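ABC transporter substrate-binding protein (Rhizobium radiobacter, PDB 6TFX) binds the opine mannopinic acid as a periplasmic solute-binding protein and probably delivers it to an ABC transporter for import. Local coordinates at residues E58-N63 with L67-K72; Q114-E117 with T123-I126; P260-I265 with V330-V335; A272-A277 with G356-N361. One frame throughout, in Å; residues are numbered along the deposited sequence.

Interaction 1: residues E58-N63 with L67-K72; sequences ESWESN and LVWTFK
Trp60 and Phe71 face each other as a non-hydrogen-bonded pair of an antiparallel hairpin, and their closest approach is Trp60 CB to Phe71 CD2, 3.4 Å. That methylene lies over the face of the phenyl ring, displaced toward its rim, a CH-pi contact; the indole five-membered ring beyond it is nearly parallel to the phenyl, planes at 26°, but slid so far that the two scarcely overlap. The next non-hydrogen-bonded pair repeats the theme: Ser62 CB sits over the middle of the Trp69 indole, closest to CD2 and CE2, 3.8 Å from the centroid of the six-membered ring. Trp60 CD1 meets the edge of that indole at CZ3, 4.0 Å away, the two tryptophans lying side by side. With its CG between backbone N and carbonyl carbon (chi1 57°), the Trp60 indole stands over the strand beside Trp69.

The backbone fixes this register. Thr70 N reaches Glu61 O at 2.8 Å in a nearly straight bond of 173°, and Glu61 N answers to Thr70 O. At one end Glu58 and Ser59 both oppose Lys72, a classic beta bulge, Glu58 N to Lys72 O being 2.8 Å. At the turn, Asn63 OD1 receives Val68 N at 3.0 Å from above its carbonyl plane, and more weakly Leu67 N. A water joins Glu61 OE2 to Thr70 O, on the face that also carries Ser59 and Lys72.

Strand 68-73 also pairs with strand 123-128, where Lys72 NZ hydrogen-bonds to Thr123 OG1 and Phe71 touches Ile126; Leu136 and Leu135 of helix 135-138 pack on Trp60 and Trp69.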
# COMPACT_ATOMS: atom_id res chain seq x y z
N GLU A 58 24.55 -2.40 -9.25
CA GLU A 58 24.71 -2.44 -10.71
C GLU A 58 24.58 -3.89 -11.23
O GLU A 58 24.23 -4.10 -12.39
CB GLU A 58 26.04 -1.80 -11.16
CG GLU A 58 27.27 -2.43 -10.55
CD GLU A 58 28.59 -1.78 -10.94
OE1 GLU A 58 28.56 -0.74 -11.63
OE2 GLU A 58 29.65 -2.30 -10.53
N SER A 59 24.89 -4.88 -10.37
CA SER A 59 24.81 -6.30 -10.73
C SER A 59 24.68 -7.14 -9.47
O SER A 59 24.94 -6.66 -8.37
CB SER A 59 26.05 -6.73 -11.52
OG SER A 59 27.22 -6.70 -10.71
N TRP A 60 24.27 -8.39 -9.64
CA TRP A 60 24.15 -9.29 -8.51
C TRP A 60 24.21 -10.70 -9.01
O TRP A 60 23.98 -10.95 -10.20
CB TRP A 60 22.88 -9.05 -7.70
CG TRP A 60 21.61 -9.17 -8.48
CD1 TRP A 60 20.83 -10.27 -8.63
CD2 TRP A 60 20.96 -8.11 -9.19
NE1 TRP A 60 19.74 -9.98 -9.43
CE2 TRP A 60 19.80 -8.65 -9.78
CE3 TRP A 60 21.24 -6.74 -9.37
CZ2 TRP A 60 18.94 -7.88 -10.58
CZ3 TRP A 60 20.39 -5.98 -10.16
CH2 TRP A 60 19.25 -6.55 -10.75
N GLU A 61 24.49 -11.63 -8.09
CA GLU A 61 24.53 -13.04 -8.41
C GLU A 61 24.20 -13.84 -7.18
O GLU A 61 24.35 -13.36 -6.05
CB GLU A 61 25.90 -13.44 -8.99
CG GLU A 61 27.07 -13.32 -8.02
CD GLU A 61 28.44 -13.48 -8.66
OE1 GLU A 61 28.59 -14.36 -9.54
OE2 GLU A 61 29.36 -12.73 -8.26
N SER A 62 23.74 -15.07 -7.38
CA SER A 62 23.48 -15.96 -6.26
C SER A 62 24.34 -17.19 -6.43
O SER A 62 24.76 -17.51 -7.55
CB SER A 62 22.01 -16.38 -6.22
OG SER A 62 21.63 -17.03 -7.42
N ASN A 63 24.57 -17.91 -5.32
CA ASN A 63 25.27 -19.19 -5.39
C ASN A 63 24.26 -20.24 -5.92
O ASN A 63 23.06 -19.93 -6.09
CB ASN A 63 25.83 -19.59 -4.02
CG ASN A 63 24.79 -19.82 -2.95
OD1 ASN A 63 23.61 -19.44 -3.09
ND2 ASN A 63 25.21 -20.47 -1.87
N LEU A 67 20.92 -19.40 -1.68
CA LEU A 67 20.83 -18.96 -0.28
C LEU A 67 21.77 -17.79 -0.03
O LEU A 67 21.63 -17.11 1.00
CB LEU A 67 21.18 -20.09 0.70
CG LEU A 67 20.27 -21.33 0.68
CD1 LEU A 67 20.74 -22.36 1.70
CD2 LEU A 67 18.85 -20.97 0.95
N VAL A 68 22.76 -17.58 -0.91
CA VAL A 68 23.72 -16.49 -0.70
C VAL A 68 23.71 -15.62 -1.94
O VAL A 68 24.00 -16.11 -3.04
CB VAL A 68 25.14 -17.02 -0.37
CG1 VAL A 68 26.12 -15.85 -0.16
CG2 VAL A 68 25.11 -17.93 0.86
N TRP A 69 23.34 -14.36 -1.77
CA TRP A 69 23.24 -13.37 -2.85
C TRP A 69 24.28 -12.29 -2.65
O TRP A 69 24.40 -11.73 -1.55
CB TRP A 69 21.85 -12.76 -2.85
CG TRP A 69 20.79 -13.75 -3.24
CD1 TRP A 69 20.32 -14.79 -2.49
CD2 TRP A 69 20.04 -13.76 -4.46
NE1 TRP A 69 19.34 -15.47 -3.18
CE2 TRP A 69 19.13 -14.84 -4.38
CE3 TRP A 69 20.02 -12.93 -5.60
CZ2 TRP A 69 18.23 -15.13 -5.41
CZ3 TRP A 69 19.12 -13.22 -6.62
CH2 TRP A 69 18.24 -14.31 -6.52
N THR A 70 25.01 -11.96 -3.72
CA THR A 70 26.05 -10.94 -3.64
C THR A 70 25.68 -9.80 -4.58
O THR A 70 25.48 -10.04 -5.77
CB THR A 70 27.43 -11.53 -3.97
OG1 THR A 70 27.66 -12.64 -3.09
CG2 THR A 70 28.56 -10.51 -3.81
N PHE A 71 25.55 -8.59 -4.02
CA PHE A 71 25.20 -7.39 -4.77
C PHE A 71 26.39 -6.46 -4.91
O PHE A 71 27.03 -6.14 -3.91
CB PHE A 71 24.05 -6.62 -4.08
CG PHE A 71 22.73 -7.35 -4.16
CD1 PHE A 71 22.44 -8.39 -3.28
CD2 PHE A 71 21.80 -7.03 -5.13
CE1 PHE A 71 21.25 -9.12 -3.40
CE2 PHE A 71 20.60 -7.73 -5.23
CZ PHE A 71 20.34 -8.78 -4.38
N LYS A 72 26.69 -6.05 -6.15
CA LYS A 72 27.79 -5.13 -6.41
C LYS A 72 27.20 -3.75 -6.57
O LYS A 72 26.35 -3.53 -7.44
CB LYS A 72 28.60 -5.56 -7.66
CG LYS A 72 29.41 -6.84 -7.44
CD LYS A 72 30.67 -6.60 -6.61
CE LYS A 72 31.42 -7.88 -6.29
NZ LYS A 72 32.64 -7.60 -5.48
O HOH W 1 26.59 -15.05 -3.97
O HOH W 2 27.86 -10.03 -7.33

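Interaction 2: residues Q114-E117 with T123-I126; sequences QKVE and TVRI
Glu117 OE1 takes two water hydrogen bonds, each of 2.7 Å measured from OE1 to the water oxygen, and both waters lead across to Arg125. One also donates to Arg125 O, 2.9 Å from that oxygen to the water. The other accepts from Arg125 NH1, lying in the guanidinium plane at its edge. The charged groups themselves stay beyond salt-bridge range, Glu117 OE1 to Arg125 NH1 being 4.1 Å, with carboxylate and guanidinium planes turned 76° apart. Some direct attraction probably remains at this distance. Arg125 starts out extended, CG anti to the backbone N (chi1 180°), then bends at chi3, and the head crosses the carboxylate at a slant, near enough for one water to bridge them.

Glu117 and Arg125 form a hydrogen-bonded pair of an antiparallel beta hairpin, in which Arg125 N gives Glu117 O a bond of 2.8 Å at 172°. Strand 113-118 is the outermost of its four-stranded sheet on this side, and a classic beta bulge sets Gln114 and Lys115 both against Thr127. On the other face the side chains are apolar: Val116 CG1 meets Val124 CG1 at 3.8 Å and Ile126 CG1 at 4.1 Å, Val116 and Ile126 pointing the same way. Helix 88-98 packs over this face, with Val91 against Val124 and Leu95 against Ile126.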
# COMPACT_ATOMS: atom_id res chain seq x y z
N GLN A 114 18.83 -14.20 6.91
CA GLN A 114 19.63 -14.61 8.06
C GLN A 114 20.62 -13.48 8.41
O GLN A 114 20.69 -13.06 9.57
CB GLN A 114 20.40 -15.90 7.76
CG GLN A 114 21.07 -16.44 9.00
CD GLN A 114 22.20 -17.40 8.69
OE1 GLN A 114 22.16 -18.16 7.72
NE2 GLN A 114 23.23 -17.37 9.54
N LYS A 115 21.40 -13.02 7.41
CA LYS A 115 22.35 -11.94 7.66
C LYS A 115 22.59 -11.09 6.43
O LYS A 115 22.32 -11.51 5.31
CB LYS A 115 23.67 -12.45 8.28
CG LYS A 115 24.25 -13.68 7.64
CD LYS A 115 25.35 -14.31 8.50
CE LYS A 115 26.06 -15.39 7.73
NZ LYS A 115 27.15 -16.01 8.53
N VAL A 116 23.06 -9.85 6.68
CA VAL A 116 23.39 -8.88 5.62
C VAL A 116 24.77 -8.39 6.04
O VAL A 116 24.93 -7.87 7.17
CB VAL A 116 22.37 -7.72 5.52
CG1 VAL A 116 22.71 -6.82 4.33
CG2 VAL A 116 20.94 -8.26 5.40
N GLU A 117 25.75 -8.55 5.15
CA GLU A 117 27.15 -8.21 5.47
C GLU A 117 27.81 -7.35 4.40
O GLU A 117 27.58 -7.55 3.21
CB GLU A 117 27.97 -9.51 5.63
CG GLU A 117 27.46 -10.41 6.74
CD GLU A 117 28.09 -11.79 6.81
OE1 GLU A 117 27.93 -12.57 5.84
OE2 GLU A 117 28.72 -12.09 7.85
N THR A 123 30.26 -3.98 -1.91
CA THR A 123 29.78 -5.35 -2.07
C THR A 123 28.98 -5.74 -0.83
O THR A 123 29.51 -5.66 0.28
CB THR A 123 30.97 -6.31 -2.29
OG1 THR A 123 31.74 -5.84 -3.41
CG2 THR A 123 30.52 -7.75 -2.55
N VAL A 124 27.72 -6.18 -1.04
CA VAL A 124 26.81 -6.60 0.02
C VAL A 124 26.50 -8.08 -0.18
O VAL A 124 26.12 -8.48 -1.29
CB VAL A 124 25.49 -5.77 -0.03
CG1 VAL A 124 24.49 -6.28 1.01
CG2 VAL A 124 25.77 -4.28 0.19
N ARG A 125 26.61 -8.88 0.89
CA ARG A 125 26.27 -10.29 0.83
C ARG A 125 25.04 -10.49 1.70
O ARG A 125 25.06 -10.15 2.88
CB ARG A 125 27.42 -11.15 1.35
CG ARG A 125 27.14 -12.66 1.33
CD ARG A 125 28.25 -13.46 2.02
NE ARG A 125 29.53 -13.29 1.35
CZ ARG A 125 30.71 -13.46 1.93
NH1 ARG A 125 30.79 -13.81 3.21
NH2 ARG A 125 31.83 -13.27 1.23
N ILE A 126 23.97 -11.05 1.12
CA ILE A 126 22.74 -11.34 1.86
C ILE A 126 22.63 -12.87 1.92
O ILE A 126 22.64 -13.53 0.88
CB ILE A 126 21.49 -10.73 1.16
CG1 ILE A 126 21.63 -9.19 1.10
CG2 ILE A 126 20.20 -11.16 1.87
CD1 ILE A 126 20.58 -8.49 0.28
O HOH W 3 25.60 -12.54 4.47
O HOH W 4 28.91 -14.96 5.14

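Interaction 3: residues P260-I265 with V330-V335; sequences PPFNDI and VTVTMV
This is a purely apolar contact in which a turn ahead of helix 265-272 rests on the start of strand 330-337; no hydrogen bond crosses it. Pro261 CG lies 4.1 Å from Val330 CG1, the pyrrolidine ring crossing the valine obliquely. The far end of the Phe262 ring comes near the same methyl, CZ to Val330 CG1 being 4.4 Å, and its CE2 is 4.0 Å from Val332 CG2. Phe262 and Val332 meet at about a right angle. Val330 and Val332, two residues apart on the strand, both direct their CB toward the turn, and Val332 CG2, anti to the backbone N, is the branch that touches. Of Phe262, only the end of the ring turns in to the valines. Ile381 of strand 381-386 and Val267 and Leu271 of helix 265-272 enclose the ring further.

The peptide bond before Pro261 is cis. Pro261 opens a type I beta turn that runs to Asp264, its closing bond weak, with Asp264 N to Pro261 O at 3.4 Å. Asp264 then stands immediately before helix 265-272, where its carboxylate caps a backbone N: the arrangement is a beta turn leading into a helix N-cap.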
# COMPACT_ATOMS: atom_id res chain seq x y z
N PRO A 260 -17.61 -9.52 21.11
CA PRO A 260 -19.07 -9.60 20.94
C PRO A 260 -19.60 -8.30 20.34
O PRO A 260 -19.04 -7.22 20.62
CB PRO A 260 -19.58 -9.77 22.38
CG PRO A 260 -18.43 -10.42 23.11
CD PRO A 260 -17.22 -9.73 22.53
N PRO A 261 -20.66 -8.35 19.50
CA PRO A 261 -21.46 -9.53 19.14
C PRO A 261 -20.89 -10.32 17.97
O PRO A 261 -21.47 -11.32 17.55
CB PRO A 261 -22.81 -8.91 18.75
CG PRO A 261 -22.41 -7.60 18.09
CD PRO A 261 -21.25 -7.11 18.96
N PHE A 262 -19.75 -9.85 17.42
CA PHE A 262 -19.17 -10.44 16.22
C PHE A 262 -18.35 -11.72 16.48
O PHE A 262 -17.76 -12.27 15.53
CB PHE A 262 -18.37 -9.39 15.45
CG PHE A 262 -19.29 -8.33 14.85
CD1 PHE A 262 -19.99 -8.58 13.67
CD2 PHE A 262 -19.46 -7.10 15.48
CE1 PHE A 262 -20.85 -7.62 13.12
CE2 PHE A 262 -20.33 -6.15 14.94
CZ PHE A 262 -21.02 -6.41 13.77
N ASN A 263 -18.32 -12.19 17.74
CA ASN A 263 -17.70 -13.48 18.04
C ASN A 263 -18.68 -14.63 17.70
O ASN A 263 -18.27 -15.80 17.72
CB ASN A 263 -17.18 -13.57 19.46
CG ASN A 263 -18.25 -13.44 20.49
OD1 ASN A 263 -19.27 -12.80 20.29
ND2 ASN A 263 -18.04 -14.08 21.64
N ASP A 264 -19.95 -14.31 17.36
CA ASP A 264 -20.93 -15.30 16.91
C ASP A 264 -20.86 -15.29 15.37
O ASP A 264 -21.12 -14.26 14.73
CB ASP A 264 -22.34 -14.92 17.37
CG ASP A 264 -23.43 -15.95 17.07
OD1 ASP A 264 -23.28 -16.74 16.11
OD2 ASP A 264 -24.44 -15.97 17.79
N ILE A 265 -20.48 -16.43 14.76
CA ILE A 265 -20.39 -16.50 13.30
C ILE A 265 -21.69 -16.07 12.61
O ILE A 265 -21.63 -15.51 11.52
CB ILE A 265 -19.89 -17.89 12.83
CG1 ILE A 265 -19.39 -17.82 11.36
CG2 ILE A 265 -20.95 -19.01 13.09
CD1 ILE A 265 -18.58 -19.02 10.86
N VAL A 330 -28.68 -5.12 15.05
CA VAL A 330 -27.39 -4.87 15.70
C VAL A 330 -26.96 -3.44 15.41
O VAL A 330 -27.07 -2.97 14.27
CB VAL A 330 -26.32 -5.89 15.20
CG1 VAL A 330 -24.90 -5.49 15.63
CG2 VAL A 330 -26.63 -7.30 15.70
N THR A 331 -26.42 -2.75 16.43
CA THR A 331 -25.85 -1.42 16.22
C THR A 331 -24.36 -1.56 16.49
O THR A 331 -23.96 -2.30 17.39
CB THR A 331 -26.49 -0.38 17.14
OG1 THR A 331 -26.22 -0.73 18.51
CG2 THR A 331 -28.01 -0.31 16.92
N VAL A 332 -23.54 -0.84 15.71
CA VAL A 332 -22.09 -0.92 15.92
C VAL A 332 -21.47 0.42 15.53
O VAL A 332 -21.91 1.04 14.57
CB VAL A 332 -21.50 -2.13 15.10
CG1 VAL A 332 -22.00 -2.19 13.67
CG2 VAL A 332 -19.97 -2.20 15.17
N THR A 333 -20.46 0.84 16.28
CA THR A 333 -19.70 2.06 15.97
C THR A 333 -18.34 1.61 15.41
O THR A 333 -17.64 0.82 16.04
CB THR A 333 -19.51 2.93 17.21
OG1 THR A 333 -20.77 3.48 17.62
CG2 THR A 333 -18.50 4.06 17.00
N MET A 334 -17.98 2.14 14.25
CA MET A 334 -16.70 1.88 13.61
C MET A 334 -15.92 3.18 13.55
O MET A 334 -16.50 4.22 13.24
CB MET A 334 -16.93 1.46 12.17
CG MET A 334 -17.15 0.02 11.99
SD MET A 334 -17.60 -0.17 10.25
CE MET A 334 -16.04 0.11 9.47
N VAL A 335 -14.62 3.11 13.78
CA VAL A 335 -13.75 4.26 13.61
C VAL A 335 -13.45 4.24 12.10
O VAL A 335 -12.96 3.23 11.57
CB VAL A 335 -12.47 4.14 14.47
CG1 VAL A 335 -11.66 5.42 14.36
CG2 VAL A 335 -12.80 3.84 15.93

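Interaction 4: residues A272-A277 with G356-N361; sequences AHTVNA and GGFTLN
Thr274 carries this contact, and each atom of its side chain finds something in segment 356-361. Its CB points at the other segment and lies 3.7 Å from Gly356 CA, an approach that brings the two backbones within 5.1 Å at their CA atoms. From there the side chain forks. The OG1 branch, anti to the backbone N (chi1 -172°), lies 3.0 Å from Gly356 N. OG1 makes a weak hydrogen bond to Gln352 O, near the end of helix 340-353. The CG2 branch, set between backbone N and carbonyl carbon, goes to the phenyl ring of Phe358, 3.9 Å from CD1 and 4.1 Å from CE1. The same methyl is 3.9 Å from Gly356 CA, so it fits into the angle between the glycine and the ring. The threonine meets the ring at a slant.

Gly356 has no side chain, and Thr274 CB comes directly against its CA. Gly357, at a positive phi of 103°, is the C-prime residue of a Schellman motif that ends helix 340-353, and strand 358-365 begins directly after it. On the other segment, Thr274 belongs to a type I beta turn from Ala272 to Val275, and Asn276 is the N-cap of the following helix.

Thr274 thus sits in the link between helices 265-272 and 277-284, with Ser317 of helix 314-323 and Val353 of helix 340-353 packed on it, while Phe358 reaches Leu321 of helix 314-323 and Val330 of strand 330-337.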
# COMPACT_ATOMS: atom_id res chain seq x y z
N ALA A 272 -22.21 -10.19 6.20
CA ALA A 272 -21.73 -10.55 4.85
C ALA A 272 -22.90 -10.66 3.86
O ALA A 272 -22.72 -10.32 2.68
CB ALA A 272 -20.96 -11.87 4.89
N HIS A 273 -24.08 -11.12 4.33
CA HIS A 273 -25.28 -11.26 3.47
C HIS A 273 -25.98 -9.92 3.18
O HIS A 273 -26.92 -9.89 2.37
CB HIS A 273 -26.29 -12.27 4.05
CG HIS A 273 -25.86 -13.70 3.90
ND1 HIS A 273 -25.68 -14.28 2.66
CD2 HIS A 273 -25.65 -14.64 4.86
CE1 HIS A 273 -25.34 -15.54 2.90
NE2 HIS A 273 -25.31 -15.81 4.20
N THR A 274 -25.57 -8.81 3.85
CA THR A 274 -26.24 -7.55 3.54
C THR A 274 -25.27 -6.50 2.95
O THR A 274 -25.61 -5.31 2.89
CB THR A 274 -27.08 -7.06 4.73
OG1 THR A 274 -27.85 -5.92 4.30
CG2 THR A 274 -26.24 -6.76 5.97
N VAL A 275 -24.08 -6.95 2.49
CA VAL A 275 -23.18 -6.07 1.74
C VAL A 275 -23.32 -6.52 0.29
O VAL A 275 -23.58 -7.70 0.00
CB VAL A 275 -21.70 -6.05 2.21
CG1 VAL A 275 -21.57 -5.60 3.66
CG2 VAL A 275 -21.04 -7.40 2.00
N ASN A 276 -23.15 -5.58 -0.64
CA ASN A 276 -23.28 -5.93 -2.04
C ASN A 276 -22.16 -5.28 -2.83
O ASN A 276 -22.30 -4.18 -3.34
CB ASN A 276 -24.67 -5.54 -2.56
CG ASN A 276 -24.99 -6.21 -3.87
OD1 ASN A 276 -24.11 -6.45 -4.71
ND2 ASN A 276 -26.26 -6.50 -4.09
N ALA A 277 -21.04 -5.99 -2.93
CA ALA A 277 -19.87 -5.46 -3.62
C ALA A 277 -20.15 -5.19 -5.10
O ALA A 277 -19.70 -4.17 -5.64
CB ALA A 277 -18.70 -6.41 -3.45
N GLY A 356 -30.19 -5.36 6.09
CA GLY A 356 -30.08 -6.62 6.80
C GLY A 356 -30.14 -6.52 8.31
O GLY A 356 -29.94 -7.52 9.00
N GLY A 357 -30.39 -5.31 8.81
CA GLY A 357 -30.56 -5.11 10.24
C GLY A 357 -29.40 -4.50 11.01
O GLY A 357 -29.43 -4.53 12.25
N PHE A 358 -28.39 -3.93 10.31
CA PHE A 358 -27.26 -3.31 11.00
C PHE A 358 -27.34 -1.82 10.92
O PHE A 358 -27.45 -1.28 9.81
CB PHE A 358 -25.92 -3.75 10.40
CG PHE A 358 -25.61 -5.21 10.64
CD1 PHE A 358 -26.08 -6.19 9.79
CD2 PHE A 358 -24.81 -5.60 11.72
CE1 PHE A 358 -25.80 -7.54 10.02
CE2 PHE A 358 -24.50 -6.95 11.94
CZ PHE A 358 -25.00 -7.91 11.09
N THR A 359 -27.22 -1.13 12.08
CA THR A 359 -27.15 0.32 12.05
C THR A 359 -25.71 0.65 12.36
O THR A 359 -25.27 0.50 13.50
CB THR A 359 -28.09 0.97 13.07
OG1 THR A 359 -29.41 0.52 12.84
CG2 THR A 359 -28.04 2.49 12.96
N LEU A 360 -24.98 1.05 11.34
CA LEU A 360 -23.57 1.38 11.48
C LEU A 360 -23.42 2.86 11.80
O LEU A 360 -24.04 3.71 11.15
CB LEU A 360 -22.89 1.01 10.14
CG LEU A 360 -21.40 1.10 10.02
CD1 LEU A 360 -20.70 0.31 11.13
CD2 LEU A 360 -20.98 0.62 8.63
N ASN A 361 -22.69 3.17 12.87
CA ASN A 361 -22.38 4.54 13.27
C ASN A 361 -20.90 4.73 12.89
O ASN A 361 -20.05 3.92 13.28
CB ASN A 361 -22.57 4.72 14.78
CG ASN A 361 -22.04 6.03 15.33
OD1 ASN A 361 -21.26 6.07 16.30
ND2 ASN A 361 -22.44 7.14 14.72

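In the fold
From the N terminus, interactions 1 and 2 come in series, each closing a short hairpin, and both belong to one four-stranded antiparallel sheet. They touch where strands 68-73 and 123-128 run side by side: Trp69 O lies 2.8 Å from Ile126 N. Interactions 3 and 4 follow much later and close loops of 64 and 78 residues. Their segments alternate along the chain, so these loops cross rather than nest, and strands 330-337 and 358-365 pair in parallel between them. Interaction 3 ties the approach to helix 265-272 to this sheet, interaction 4 its exit. The centres of interactions 1 and 3 lie about 50 Å apart, on opposite sides of the chain's centre.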